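Local coordinates for PfkB (Polaromonas sp. JS666, PDB 4DU5), which probably transfers a phosphoryl group from ATP to a sugar or related substrate, as kinases of the PfkB carbohydrate kinase family do, at residues N63-L68 against L73-A78; V291-L296 against V305-W310. All coordinates share one frame; numbering follows the deposited sequence.

How the contacts relate
Both contacts belong to the ribokinase-like α/β fold of the PfkB family, and their centres lie about 15 Å apart. Contact 1 comes first in the chain, joining helix 60-70 to strand 75-81 of the large central sheet. Contact 2 follows near the C-terminal end, pairing helix 283-296 with helix 301-316. The two meet on helix 283-296: L68 CD2 lies 3.9 Å from I292 CG2, and L73 CD1 lies 3.9 Å from S293 CB. This helix, beside the large sheet, is thus shared in the packing of both contacts. Its first turn carries D285, the end of a Gly-Ala-Gly-Asp sequence like the one that forms the anion hole in family relatives.

Contact 1: N63-L68 against L73-A78; sequences NVAIGL and LKVGWA
The carbonyl oxygen of L68 accepts a hydrogen bond from the backbone amide of L73, with L73 N and L68 O 3.1 Å apart and the N-H bent to 137°. Because L68 stands close to the end of helix 60-70, where carbonyls run out of partners in the next turn, this bond satisfies the oxygen while fixing the chain's exit toward the sheet. L73 also lays its CB beside the same oxygen, and its CD2 comes to 4.5 Å from L68 CD2, a loose apolar approach.

Two residues later V75 begins the strand and splits its branches between two helix residues one turn apart. CG1, anti to the backbone N (chi1 -179°), meets A65 CB at 4.0 Å; CG2, held beside that N, reaches L68 CB at 3.7 Å. A β-branched residue suits this place, since the forked side chain serves both neighbours from an extended backbone. The methyl of A65 is small enough to let the helix lie near the strand, the CA atoms of A65 and V75 being 6.6 Å apart. L68 is longer, and with CG anti to its own carbonyl carbon its outer end passes beyond V75 to pack on V29 of the neighbouring strand 27-32 and on V289 and I292 of helix 283-296. On the strand side V75 bonds through its backbone to D100. Strands 27-32 and 75-81 are parallel neighbours in the large sheet. After the chain's excursion through strands 36-41 and 52-58 of the smaller sheet, helix 60-70 and strand 75-81 complete a β-α-β-type connection between them, as expected of the ribokinase-like fold.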
loop_
_atom_site.group_PDB
_atom_site.type_symbol
_atom_site.label_atom_id
_atom_site.label_comp_id
_atom_site.label_asym_id
_atom_site.label_seq_id
_atom_site.Cartn_x
_atom_site.Cartn_y
_atom_site.Cartn_z
ATOM N N ASN A 63 0.579 -2.025 20.235
ATOM C CA ASN A 63 0.838 -0.883 21.134
ATOM C C ASN A 63 0.811 -1.354 22.588
ATOM O O ASN A 63 1.717 -1.004 23.367
ATOM C CB ASN A 63 -0.155 0.251 20.909
ATOM C CG ASN A 63 -0.203 0.696 19.447
ATOM O OD1 ASN A 63 0.844 0.809 18.783
ATOM N ND2 ASN A 63 -1.416 0.949 18.931
ATOM N N VAL A 64 -0.164 -2.186 22.948
ATOM C CA VAL A 64 -0.220 -2.679 24.316
ATOM C C VAL A 64 1.025 -3.550 24.608
ATOM O O VAL A 64 1.622 -3.494 25.714
ATOM C CB VAL A 64 -1.578 -3.409 24.629
ATOM C CG1 VAL A 64 -1.543 -4.204 25.915
ATOM C CG2 VAL A 64 -2.662 -2.429 24.735
ATOM N N ALA A 65 1.417 -4.337 23.601
ATOM C CA ALA A 65 2.545 -5.236 23.730
ATOM C C ALA A 65 3.842 -4.443 23.945
ATOM O O ALA A 65 4.591 -4.749 24.824
ATOM C CB ALA A 65 2.620 -6.132 22.544
ATOM N N ILE A 66 4.080 -3.415 23.161
ATOM C CA ILE A 66 5.237 -2.516 23.334
ATOM C C ILE A 66 5.353 -1.844 24.731
ATOM O O ILE A 66 6.439 -1.646 25.248
ATOM C CB ILE A 66 5.168 -1.367 22.292
ATOM C CG1 ILE A 66 5.158 -1.888 20.847
ATOM C CG2 ILE A 66 6.257 -0.319 22.543
ATOM C CD1 ILE A 66 5.333 -0.753 19.794
ATOM N N GLY A 67 4.230 -1.448 25.305
ATOM C CA GLY A 67 4.212 -0.888 26.654
ATOM C C GLY A 67 4.524 -1.900 27.739
ATOM O O GLY A 67 5.425 -1.680 28.538
ATOM N N LEU A 68 3.776 -3.001 27.774
ATOM C CA LEU A 68 4.117 -4.131 28.618
ATOM C C LEU A 68 5.549 -4.597 28.479
ATOM O O LEU A 68 6.132 -5.002 29.476
ATOM C CB LEU A 68 3.241 -5.337 28.329
ATOM C CG LEU A 68 1.735 -5.285 28.420
ATOM C CD1 LEU A 68 1.186 -6.675 28.086
ATOM C CD2 LEU A 68 1.266 -4.825 29.798
ATOM N N LEU A 73 8.048 -6.748 31.260
ATOM C CA LEU A 73 7.368 -8.021 31.098
ATOM C C LEU A 73 7.790 -8.812 29.853
ATOM O O LEU A 73 8.232 -8.263 28.838
ATOM C CB LEU A 73 5.859 -7.799 31.044
ATOM C CG LEU A 73 5.018 -7.706 32.317
ATOM C CD1 LEU A 73 5.162 -6.331 32.996
ATOM C CD2 LEU A 73 3.587 -8.000 31.973
ATOM N N LYS A 74 7.642 -10.125 29.961
ATOM C CA LYS A 74 7.992 -11.083 28.939
ATOM C C LYS A 74 6.737 -11.176 28.102
ATOM O O LYS A 74 5.750 -11.718 28.542
ATOM C CB LYS A 74 8.242 -12.438 29.630
ATOM C CG LYS A 74 9.573 -13.131 29.398
ATOM C CD LYS A 74 10.723 -12.372 30.049
ATOM C CE LYS A 74 12.092 -13.027 29.752
ATOM N NZ LYS A 74 12.441 -13.079 28.270
ATOM N N VAL A 75 6.768 -10.630 26.898
ATOM C CA VAL A 75 5.591 -10.569 26.045
ATOM C C VAL A 75 5.826 -11.273 24.713
ATOM O O VAL A 75 6.834 -11.012 24.019
ATOM C CB VAL A 75 5.218 -9.107 25.734
ATOM C CG1 VAL A 75 3.967 -9.041 24.870
ATOM C CG2 VAL A 75 5.059 -8.295 27.022
ATOM N N GLY A 76 4.881 -12.136 24.347
ATOM C CA GLY A 76 4.901 -12.793 23.062
ATOM C C GLY A 76 3.747 -12.341 22.200
ATOM O O GLY A 76 2.594 -12.320 22.668
ATOM N N TRP A 77 4.047 -11.995 20.943
ATOM C CA TRP A 77 3.045 -11.574 19.969
ATOM C C TRP A 77 2.830 -12.593 18.860
ATOM O O TRP A 77 3.787 -13.152 18.324
ATOM C CB TRP A 77 3.483 -10.268 19.359
ATOM C CG TRP A 77 2.631 -9.765 18.221
ATOM C CD1 TRP A 77 1.257 -9.746 18.150
ATOM C CD2 TRP A 77 3.104 -9.166 17.010
ATOM N NE1 TRP A 77 0.855 -9.191 16.962
ATOM C CE2 TRP A 77 1.966 -8.832 16.240
ATOM C CE3 TRP A 77 4.378 -8.895 16.494
ATOM C CZ2 TRP A 77 2.068 -8.233 14.996
ATOM C CZ3 TRP A 77 4.484 -8.326 15.258
ATOM C CH2 TRP A 77 3.337 -7.984 14.519
ATOM N N ALA A 78 1.577 -12.824 18.503
ATOM C CA ALA A 78 1.256 -13.738 17.427
ATOM C C ALA A 78 0.583 -12.994 16.272
ATOM O O ALA A 78 -0.408 -12.279 16.472
ATOM C CB ALA A 78 0.361 -14.820 17.934
#

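Contact 2: V291-L296 against V305-W310; sequences VISALL and VKRGAW
V291 packs against G308 where two consecutive helices, 283-296 and 301-316, run back past each other as a roughly antiparallel helical hairpin, their short segments at 148° and 7.9 Å between axes. V291 CG1 lies 3.8 Å from G308 CA, and the two CA atoms are 4.5 Å apart. Such closeness of backbones suits a glycine: a side chain at this position would point into the valine, whereas the bare CA lets V291 rest directly on the opposing helix.

S293 comes next and supplies the polar part of the interface. Its OG, placed between the backbone N and the carbonyl carbon (chi1 65°), also bonds to V289 O one turn back, the usual way for a serine to satisfy its hydroxyl inside a helix. That leaves OG able to accept from R307 NH1 at 2.9 Å, with an N-H...O angle of 153°. The oxygen sits at the guanidinium edge, almost in its plane, so the bond fixes how the flat group is turned.

A294 presents only a methyl to the guanidinium face, small enough for the flat cation to lie close over it. R307 reaches it by leaving its own helix with CG anti to the backbone N and then bending at chi3, which brings the guanidinium over the neighbouring helix. NH1 has a further partner in D297, a salt bridge just past the end of helix 283-296, and that carboxylate probably steadies the charge. A leucine in place of R307 would probably leave D297 without this countercharge and strip S293 OG of its donor. The guanidinium lies flat over the alanine methyl, with A294 CB 3.6 Å from R307 CZ.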
loop_
_atom_site.group_PDB
_atom_site.type_symbol
_atom_site.label_atom_id
_atom_site.label_comp_id
_atom_site.label_asym_id
_atom_site.label_seq_id
_atom_site.Cartn_x
_atom_site.Cartn_y
_atom_site.Cartn_z
ATOM N N VAL A 291 -2.906 -1.208 33.834
ATOM C CA VAL A 291 -3.607 -2.039 34.804
ATOM C C VAL A 291 -3.232 -3.477 34.694
ATOM O O VAL A 291 -3.223 -4.176 35.709
ATOM C CB VAL A 291 -5.152 -1.780 34.901
ATOM C CG1 VAL A 291 -5.534 -0.674 33.969
ATOM C CG2 VAL A 291 -5.983 -3.036 34.647
ATOM N N ILE A 292 -2.869 -3.907 33.484
ATOM C CA ILE A 292 -2.431 -5.286 33.238
ATOM C C ILE A 292 -1.068 -5.547 33.886
ATOM O O ILE A 292 -0.886 -6.534 34.619
ATOM C CB ILE A 292 -2.427 -5.609 31.723
ATOM C CG1 ILE A 292 -3.875 -5.663 31.200
ATOM C CG2 ILE A 292 -1.620 -6.922 31.375
ATOM C CD1 ILE A 292 -3.954 -6.159 29.784
ATOM N N SER A 293 -0.127 -4.643 33.674
ATOM C CA SER A 293 1.179 -4.860 34.255
ATOM C C SER A 293 1.149 -4.836 35.788
ATOM O O SER A 293 1.812 -5.638 36.424
ATOM C CB SER A 293 2.209 -3.889 33.687
ATOM O OG SER A 293 1.886 -2.562 34.041
ATOM N N ALA A 294 0.391 -3.933 36.398
ATOM C CA ALA A 294 0.375 -3.890 37.866
ATOM C C ALA A 294 -0.168 -5.198 38.496
ATOM O O ALA A 294 0.447 -5.756 39.416
ATOM C CB ALA A 294 -0.379 -2.677 38.361
ATOM N N LEU A 295 -1.296 -5.697 37.985
ATOM C CA LEU A 295 -1.928 -6.905 38.523
ATOM C C LEU A 295 -1.016 -8.123 38.341
ATOM O O LEU A 295 -0.990 -9.042 39.155
ATOM C CB LEU A 295 -3.248 -7.150 37.803
ATOM C CG LEU A 295 -4.660 -6.715 38.217
ATOM C CD1 LEU A 295 -4.698 -5.813 39.420
ATOM C CD2 LEU A 295 -5.316 -6.040 37.009
ATOM N N LEU A 296 -0.270 -8.143 37.254
ATOM C CA LEU A 296 0.632 -9.239 37.021
ATOM C C LEU A 296 1.897 -9.059 37.854
ATOM O O LEU A 296 2.561 -10.029 38.177
ATOM C CB LEU A 296 0.937 -9.349 35.519
ATOM C CG LEU A 296 0.302 -10.444 34.623
ATOM C CD1 LEU A 296 -0.762 -11.295 35.274
ATOM C CD2 LEU A 296 -0.221 -9.855 33.327
ATOM N N VAL A 305 -5.206 0.397 38.908
ATOM C CA VAL A 305 -5.989 1.381 38.151
ATOM C C VAL A 305 -5.287 2.732 38.103
ATOM O O VAL A 305 -5.385 3.440 37.109
ATOM C CB VAL A 305 -7.394 1.545 38.715
ATOM C CG1 VAL A 305 -8.233 2.380 37.796
ATOM C CG2 VAL A 305 -8.013 0.198 38.909
ATOM N N LYS A 306 -4.562 3.087 39.160
ATOM C CA LYS A 306 -3.893 4.375 39.119
ATOM C C LYS A 306 -2.688 4.306 38.207
ATOM O O LYS A 306 -2.437 5.256 37.453
ATOM C CB LYS A 306 -3.563 4.965 40.497
ATOM C CG LYS A 306 -2.356 4.393 41.189
ATOM C CD LYS A 306 -1.446 5.463 41.737
ATOM C CE LYS A 306 -2.223 6.535 42.458
ATOM N NZ LYS A 306 -1.258 7.322 43.298
ATOM N N ARG A 307 -1.977 3.174 38.224
ATOM C CA ARG A 307 -0.936 3.003 37.198
ATOM C C ARG A 307 -1.562 3.151 35.796
ATOM O O ARG A 307 -1.155 4.021 35.014
ATOM C CB ARG A 307 -0.160 1.698 37.316
ATOM C CG ARG A 307 0.971 1.632 36.276
ATOM C CD ARG A 307 1.612 0.303 36.193
ATOM N NE ARG A 307 2.278 -0.050 37.438
ATOM C CZ ARG A 307 2.822 -1.241 37.694
ATOM N NH1 ARG A 307 2.756 -2.226 36.810
ATOM N NH2 ARG A 307 3.434 -1.458 38.840
ATOM N N GLY A 308 -2.567 2.324 35.507
ATOM C CA GLY A 308 -3.347 2.455 34.290
ATOM C C GLY A 308 -3.632 3.905 33.997
ATOM O O GLY A 308 -3.331 4.411 32.893
ATOM N N ALA A 309 -4.186 4.583 34.998
ATOM C CA ALA A 309 -4.559 5.980 34.846
ATOM C C ALA A 309 -3.354 6.893 34.589
ATOM O O ALA A 309 -3.427 7.740 33.710
ATOM C CB ALA A 309 -5.421 6.475 36.044
ATOM N N TRP A 310 -2.237 6.720 35.310
ATOM C CA TRP A 310 -1.034 7.541 35.019
ATOM C C TRP A 310 -0.578 7.368 33.563
ATOM O O TRP A 310 -0.428 8.346 32.851
ATOM C CB TRP A 310 0.131 7.308 36.014
ATOM C CG TRP A 310 1.355 8.163 35.726
ATOM C CD1 TRP A 310 1.467 9.540 35.869
ATOM C CD2 TRP A 310 2.617 7.718 35.207
ATOM N NE1 TRP A 310 2.723 9.963 35.468
ATOM C CE2 TRP A 310 3.446 8.871 35.057
ATOM C CE3 TRP A 310 3.132 6.459 34.848
ATOM C CZ2 TRP A 310 4.760 8.796 34.585
ATOM C CZ3 TRP A 310 4.456 6.388 34.372
ATOM C CH2 TRP A 310 5.251 7.555 34.248
#